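Local coordinates for protein 16S rRNA methyltransferase (PDB 3MQ2) that methylates N1 of adenine 1408 in 16S rRNA with S-adenosyl-L-methionine as donor and so confers resistance to aminoglycosides such as kanamycin and apramycin, at residues M106-L111 with V149-E154; R113-S118 with V138-H143. All blocks are in the same frame, centred on the assembly; numbering follows the deposited sequence.

Interaction 1: M106-L111 with V149-E154; sequences MPWGSL and VPEVGE. With SAH (S-adenosyl-L-homocysteine), chain C.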
loop_
_atom_site.group_PDB
_atom_site.type_symbol
_atom_site.label_atom_id
_atom_site.label_comp_id
_atom_site.label_asym_id
_atom_site.label_seq_id
_atom_site.Cartn_x
_atom_site.Cartn_y
_atom_site.Cartn_z
ATOM N N MET A 106 -0.913 2.036 -6.794
ATOM C CA MET A 106 -0.098 2.351 -7.975
ATOM C C MET A 106 1.276 1.692 -7.975
ATOM O O MET A 106 2.274 2.364 -8.228
ATOM C CB MET A 106 0.097 3.870 -8.113
ATOM C CG MET A 106 -1.056 4.696 -7.619
ATOM S SD MET A 106 -2.478 4.389 -8.667
ATOM C CE MET A 106 -1.964 5.281 -10.132
ATOM N N PRO A 107 1.340 0.374 -7.727
ATOM C CA PRO A 107 2.659 -0.258 -7.661
ATOM C C PRO A 107 3.344 -0.312 -9.020
ATOM O O PRO A 107 2.683 -0.336 -10.065
ATOM C CB PRO A 107 2.334 -1.677 -7.182
ATOM C CG PRO A 107 0.953 -1.927 -7.731
ATOM C CD PRO A 107 0.252 -0.605 -7.538
ATOM N N TRP A 108 4.672 -0.320 -8.993
ATOM C CA TRP A 108 5.455 -0.682 -10.167
ATOM C C TRP A 108 6.640 -1.524 -9.711
ATOM O O TRP A 108 6.814 -1.752 -8.509
ATOM C CB TRP A 108 5.894 0.553 -10.978
ATOM C CG TRP A 108 6.757 1.575 -10.268
ATOM C CD1 TRP A 108 6.332 2.661 -9.551
ATOM C CD2 TRP A 108 8.189 1.620 -10.253
ATOM N NE1 TRP A 108 7.422 3.372 -9.081
ATOM C CE2 TRP A 108 8.568 2.746 -9.494
ATOM C CE3 TRP A 108 9.190 0.815 -10.813
ATOM C CZ2 TRP A 108 9.908 3.088 -9.275
ATOM C CZ3 TRP A 108 10.525 1.152 -10.586
ATOM C CH2 TRP A 108 10.866 2.284 -9.830
ATOM N N GLY A 109 7.434 -2.003 -10.661
ATOM C CA GLY A 109 8.585 -2.819 -10.309
ATOM C C GLY A 109 8.161 -4.154 -9.731
ATOM O O GLY A 109 7.128 -4.700 -10.108
ATOM N N SER A 110 8.949 -4.675 -8.799
ATOM C CA SER A 110 8.716 -6.026 -8.305
ATOM C C SER A 110 7.432 -6.117 -7.489
ATOM O O SER A 110 6.824 -7.179 -7.420
ATOM C CB SER A 110 9.912 -6.511 -7.472
ATOM O OG SER A 110 10.043 -5.758 -6.277
ATOM N N LEU A 111 7.017 -5.007 -6.889
ATOM C CA LEU A 111 5.762 -4.988 -6.137
ATOM C C LEU A 111 4.576 -5.190 -7.085
ATOM O O LEU A 111 3.602 -5.861 -6.748
ATOM C CB LEU A 111 5.612 -3.683 -5.352
ATOM C CG LEU A 111 4.350 -3.529 -4.490
ATOM C CD1 LEU A 111 4.187 -4.708 -3.558
ATOM C CD2 LEU A 111 4.399 -2.219 -3.703
ATOM N N VAL A 149 4.961 -2.467 -19.469
ATOM C CA VAL A 149 6.287 -2.295 -18.873
ATOM C C VAL A 149 6.903 -3.683 -18.663
ATOM O O VAL A 149 6.191 -4.688 -18.654
ATOM C CB VAL A 149 6.198 -1.540 -17.533
ATOM C CG1 VAL A 149 5.652 -0.132 -17.758
ATOM C CG2 VAL A 149 5.299 -2.296 -16.560
ATOM N N PRO A 150 8.232 -3.746 -18.499
ATOM C CA PRO A 150 8.877 -5.058 -18.401
ATOM C C PRO A 150 8.269 -5.946 -17.313
ATOM O O PRO A 150 8.119 -7.154 -17.527
ATOM C CB PRO A 150 10.326 -4.706 -18.048
ATOM C CG PRO A 150 10.534 -3.360 -18.669
ATOM C CD PRO A 150 9.210 -2.644 -18.486
ATOM N N GLU A 151 7.915 -5.368 -16.170
ATOM C CA GLU A 151 7.520 -6.183 -15.022
ATOM C C GLU A 151 6.136 -6.830 -15.129
ATOM O O GLU A 151 5.820 -7.717 -14.334
ATOM C CB GLU A 151 7.672 -5.430 -13.687
ATOM C CG GLU A 151 6.832 -4.164 -13.539
ATOM C CD GLU A 151 7.547 -2.905 -14.035
ATOM O OE1 GLU A 151 8.351 -2.999 -14.991
ATOM O OE2 GLU A 151 7.294 -1.814 -13.468
ATOM N N VAL A 152 5.317 -6.407 -16.091
ATOM C CA VAL A 152 4.031 -7.079 -16.308
ATOM C C VAL A 152 4.131 -8.194 -17.340
ATOM O O VAL A 152 3.164 -8.918 -17.576
ATOM C CB VAL A 152 2.877 -6.121 -16.698
ATOM C CG1 VAL A 152 2.694 -5.051 -15.633
ATOM C CG2 VAL A 152 3.098 -5.512 -18.101
ATOM N N GLY A 153 5.300 -8.325 -17.958
ATOM C CA GLY A 153 5.531 -9.401 -18.906
ATOM C C GLY A 153 4.464 -9.464 -19.977
ATOM O O GLY A 153 4.150 -8.452 -20.605
ATOM N N GLU A 154 3.907 -10.654 -20.195
ATOM C CA GLU A 154 2.866 -10.830 -21.207
ATOM C C GLU A 154 1.453 -10.759 -20.629
ATOM O O GLU A 154 0.484 -11.103 -21.309
ATOM C CB GLU A 154 3.047 -12.157 -21.952
ATOM C CG GLU A 154 4.293 -12.230 -22.819
ATOM C CD GLU A 154 4.339 -13.495 -23.657
ATOM O OE1 GLU A 154 5.295 -13.658 -24.445
ATOM O OE2 GLU A 154 3.416 -14.327 -23.527
HETATM N N SAH C . 1.774 4.361 -3.435
HETATM C CA SAH C . 2.520 5.585 -3.669
HETATM C CB SAH C . 3.764 5.320 -4.516
HETATM C CG SAH C . 3.525 4.413 -5.718
HETATM S SD SAH C . 4.925 4.449 -6.865
HETATM C C SAH C . 1.621 6.594 -4.356
HETATM O O SAH C . 2.000 7.748 -4.558
HETATM O OXT SAH C . 0.495 6.256 -4.723
HETATM C "C5'" SAH C . 5.302 2.756 -6.345
HETATM C "C4'" SAH C . 6.204 2.726 -5.116
HETATM O "O4'" SAH C . 6.438 1.382 -4.752
HETATM C "C3'" SAH C . 7.581 3.347 -5.366
HETATM O "O3'" SAH C . 7.847 4.294 -4.361
HETATM C "C2'" SAH C . 8.583 2.223 -5.223
HETATM O "O2'" SAH C . 9.745 2.654 -4.537
HETATM C "C1'" SAH C . 7.800 1.218 -4.404
HETATM N N9 SAH C . 8.184 -0.180 -4.628
HETATM C C8 SAH C . 8.306 -0.867 -5.808
HETATM N N7 SAH C . 8.668 -2.147 -5.513
HETATM C C5 SAH C . 8.764 -2.262 -4.163
HETATM C C6 SAH C . 9.091 -3.316 -3.322
HETATM N N6 SAH C . 9.387 -4.515 -3.816
HETATM N N1 SAH C . 9.094 -3.107 -1.962
HETATM C C2 SAH C . 8.783 -1.872 -1.432
HETATM N N3 SAH C . 8.468 -0.822 -2.265
HETATM C C4 SAH C . 8.456 -1.033 -3.603
#
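Trp108 and Gly109 meet the carboxylate of Glu151 here, while other groups of 106-111 line the bound S-adenosyl-L-homocysteine. At Met106, CG lies 3.6 Å from the ligand carboxylate atom OXT. The CB of Trp108 is 3.7 Å from Glu151 OE2, and this oxygen sits at the edge of the indole, near its plane. On the ligand side, CD1 and NE1 of the indole both lie beside the SAH sulfur and C5', with Trp108 CD1 3.4 Å from SAH C5'. Gly109 N donates the one hydrogen bond between the segments, to Glu151 OE2 at 2.8 Å. The bond is fairly straight, 162° at the hydrogen, but it meets the oxygen from above the carboxylate plane. Glu151 comes from the 3-10 turn 150-152 of a later loop. Its chi1 of 61° puts CG between the backbone N and the carbonyl carbon, 3.5 Å from Gly109 O. The bend at chi2 (-90°) then turns the carboxylate to Gly109 N. Ser110 OG accepts from SAH N6 at 2.8 Å. Its hydrogen bond to Glu91, itself a partner of SAH, helps position the hydroxyl for the adenine amino group. Leu111 follows with CB 3.4 Å from SAH N7. The contact between the segments is small and lies at the surface. Segment 106-111 runs from the end of strand 99-105 into helix 109-116. It forms one wall of the cofactor pocket in the Rossmann-like fold of S-adenosylmethionine-dependent methyltransferases.

Interaction 2: R113-S118 with V138-H143; sequences RGVLGS and VALNLH
Val115 packs on Val138 and Leu140 through apolar side chains, and no hydrogen bond joins the two segments. Its CG2 branch does most of the touching. This methyl lies between the backbone N and the carbonyl carbon of Val115, while CG1 is anti to the carbonyl carbon (chi1 -61°). CG2 is 3.9 Å from Leu140 CD2 and 4.1 Å from Val138 CG1, so a single methyl serves both partners. Val138 answers with CG1, which stands anti to its backbone N (chi1 174°) and also approaches Val115 CB at 4.2 Å. In Leu140, chi2 (180°) sends CD1 on anti to CA, and CD2, the other branch, is the one that meets Val115 CG2. In both pairs the side chains run past each other in opposite directions. Val138 and Leu140 are two residues apart in the strand, so both project from the same face, toward the helix. Beyond them the strand ends in an Asx turn: Asn141 OD1 accepts from His143 N at 2.9 Å, with the donor above the carbonyl plane. All three apolar residues are buried. The last turn of helix 109-116 thus lies against strand 134-141. That strand is paired with strand 209-216, where Leu212 touches Val138 and Leu140. Tyr171 of helix 160-173 is hydrogen-bonded to Val115 O.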
loop_
_atom_site.group_PDB
_atom_site.type_symbol
_atom_site.label_atom_id
_atom_site.label_comp_id
_atom_site.label_asym_id
_atom_site.label_seq_id
_atom_site.Cartn_x
_atom_site.Cartn_y
_atom_site.Cartn_z
ATOM N N ARG A 113 4.789 -6.738 -10.068
ATOM C CA ARG A 113 4.875 -8.120 -10.500
ATOM C C ARG A 113 4.249 -9.014 -9.432
ATOM O O ARG A 113 3.504 -9.954 -9.735
ATOM C CB ARG A 113 6.334 -8.502 -10.763
ATOM C CG ARG A 113 6.499 -9.868 -11.401
ATOM C CD ARG A 113 7.946 -10.127 -11.805
ATOM N NE ARG A 113 8.805 -10.416 -10.657
ATOM C CZ ARG A 113 9.668 -9.551 -10.133
ATOM N NH1 ARG A 113 9.793 -8.336 -10.652
ATOM N NH2 ARG A 113 10.408 -9.901 -9.089
ATOM N N GLY A 114 4.527 -8.688 -8.173
ATOM C CA GLY A 114 4.015 -9.454 -7.050
ATOM C C GLY A 114 2.497 -9.466 -6.956
ATOM O O GLY A 114 1.889 -10.520 -6.725
ATOM N N VAL A 115 1.872 -8.303 -7.128
ATOM C CA VAL A 115 0.418 -8.234 -6.995
ATOM C C VAL A 115 -0.345 -8.752 -8.209
ATOM O O VAL A 115 -1.572 -8.827 -8.175
ATOM C CB VAL A 115 -0.098 -6.843 -6.559
ATOM C CG1 VAL A 115 0.483 -6.485 -5.198
ATOM C CG2 VAL A 115 0.209 -5.776 -7.607
ATOM N N LEU A 116 0.374 -9.136 -9.264
ATOM C CA LEU A 116 -0.253 -9.858 -10.375
ATOM C C LEU A 116 -0.327 -11.353 -10.072
ATOM O O LEU A 116 -1.081 -12.094 -10.708
ATOM C CB LEU A 116 0.481 -9.606 -11.695
ATOM C CG LEU A 116 0.392 -8.148 -12.161
ATOM C CD1 LEU A 116 1.164 -7.921 -13.453
ATOM C CD2 LEU A 116 -1.055 -7.717 -12.309
ATOM N N GLY A 117 0.465 -11.786 -9.101
ATOM C CA GLY A 117 0.341 -13.124 -8.550
ATOM C C GLY A 117 0.705 -14.294 -9.444
ATOM O O GLY A 117 0.191 -15.397 -9.240
ATOM N N SER A 118 1.588 -14.079 -10.417
ATOM C CA SER A 118 2.057 -15.192 -11.243
ATOM C C SER A 118 2.805 -16.170 -10.346
ATOM O O SER A 118 2.752 -17.386 -10.540
ATOM C CB SER A 118 2.939 -14.702 -12.392
ATOM O OG SER A 118 3.993 -13.879 -11.923
ATOM N N VAL A 138 -5.813 -3.067 -3.562
ATOM C CA VAL A 138 -4.715 -2.958 -4.515
ATOM C C VAL A 138 -5.217 -2.084 -5.647
ATOM O O VAL A 138 -6.192 -2.428 -6.315
ATOM C CB VAL A 138 -4.290 -4.322 -5.091
ATOM C CG1 VAL A 138 -3.237 -4.122 -6.176
ATOM C CG2 VAL A 138 -3.750 -5.241 -3.992
ATOM N N ALA A 139 -4.578 -0.940 -5.855
ATOM C CA ALA A 139 -5.051 -0.042 -6.901
ATOM C C ALA A 139 -4.034 -0.095 -8.020
ATOM O O ALA A 139 -2.930 0.449 -7.902
ATOM C CB ALA A 139 -5.210 1.359 -6.374
ATOM N N LEU A 140 -4.389 -0.791 -9.094
ATOM C CA LEU A 140 -3.454 -0.980 -10.195
ATOM C C LEU A 140 -3.436 0.246 -11.092
ATOM O O LEU A 140 -4.481 0.732 -11.503
ATOM C CB LEU A 140 -3.846 -2.191 -11.033
ATOM C CG LEU A 140 -3.770 -3.557 -10.368
ATOM C CD1 LEU A 140 -4.199 -4.625 -11.360
ATOM C CD2 LEU A 140 -2.356 -3.836 -9.840
ATOM N N ASN A 141 -2.236 0.742 -11.379
ATOM C CA ASN A 141 -2.064 1.785 -12.384
ATOM C C ASN A 141 -2.059 1.109 -13.742
ATOM O O ASN A 141 -1.104 0.409 -14.094
ATOM C CB ASN A 141 -0.735 2.505 -12.152
ATOM C CG ASN A 141 -0.500 3.644 -13.134
ATOM O OD1 ASN A 141 -1.202 3.781 -14.137
ATOM N ND2 ASN A 141 0.518 4.461 -12.852
ATOM N N LEU A 142 -3.133 1.303 -14.502
ATOM C CA LEU A 142 -3.303 0.605 -15.765
ATOM C C LEU A 142 -2.291 1.073 -16.828
ATOM O O LEU A 142 -2.103 0.416 -17.849
ATOM C CB LEU A 142 -4.754 0.737 -16.242
ATOM C CG LEU A 142 -5.793 0.094 -15.317
ATOM C CD1 LEU A 142 -7.202 0.569 -15.663
ATOM C CD2 LEU A 142 -5.708 -1.431 -15.362
ATOM N N HIS A 143 -1.592 2.174 -16.558
ATOM C CA HIS A 143 -0.586 2.639 -17.502
ATOM C C HIS A 143 0.618 1.710 -17.570
ATOM O O HIS A 143 1.455 1.837 -18.464
ATOM C CB HIS A 143 -0.190 4.096 -17.224
ATOM C CG HIS A 143 -1.294 5.055 -17.511
ATOM N ND1 HIS A 143 -1.372 5.772 -18.688
ATOM C CD2 HIS A 143 -2.406 5.371 -16.804
ATOM C CE1 HIS A 143 -2.471 6.505 -18.681
ATOM N NE2 HIS A 143 -3.121 6.270 -17.553
#

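Overall arrangement
From the N terminus, the chain passes through strand 99-105 to residues 106-111, the first half of interaction 1, and on through helix 109-116. The end of that helix supplies 113-118, the first half of interaction 2. Strand 134-141 then closes the shorter loop at 138-143. The chain runs on to 149-154, which closes the longer one, so interaction 2 is nested inside interaction 1. Their centres are about 7 Å apart. Met106 N is 2.8 Å from Ala139 O, a probable hydrogen bond linking the two contacts. Together they tie both ends of one helix, to a surface loop and to the central sheet.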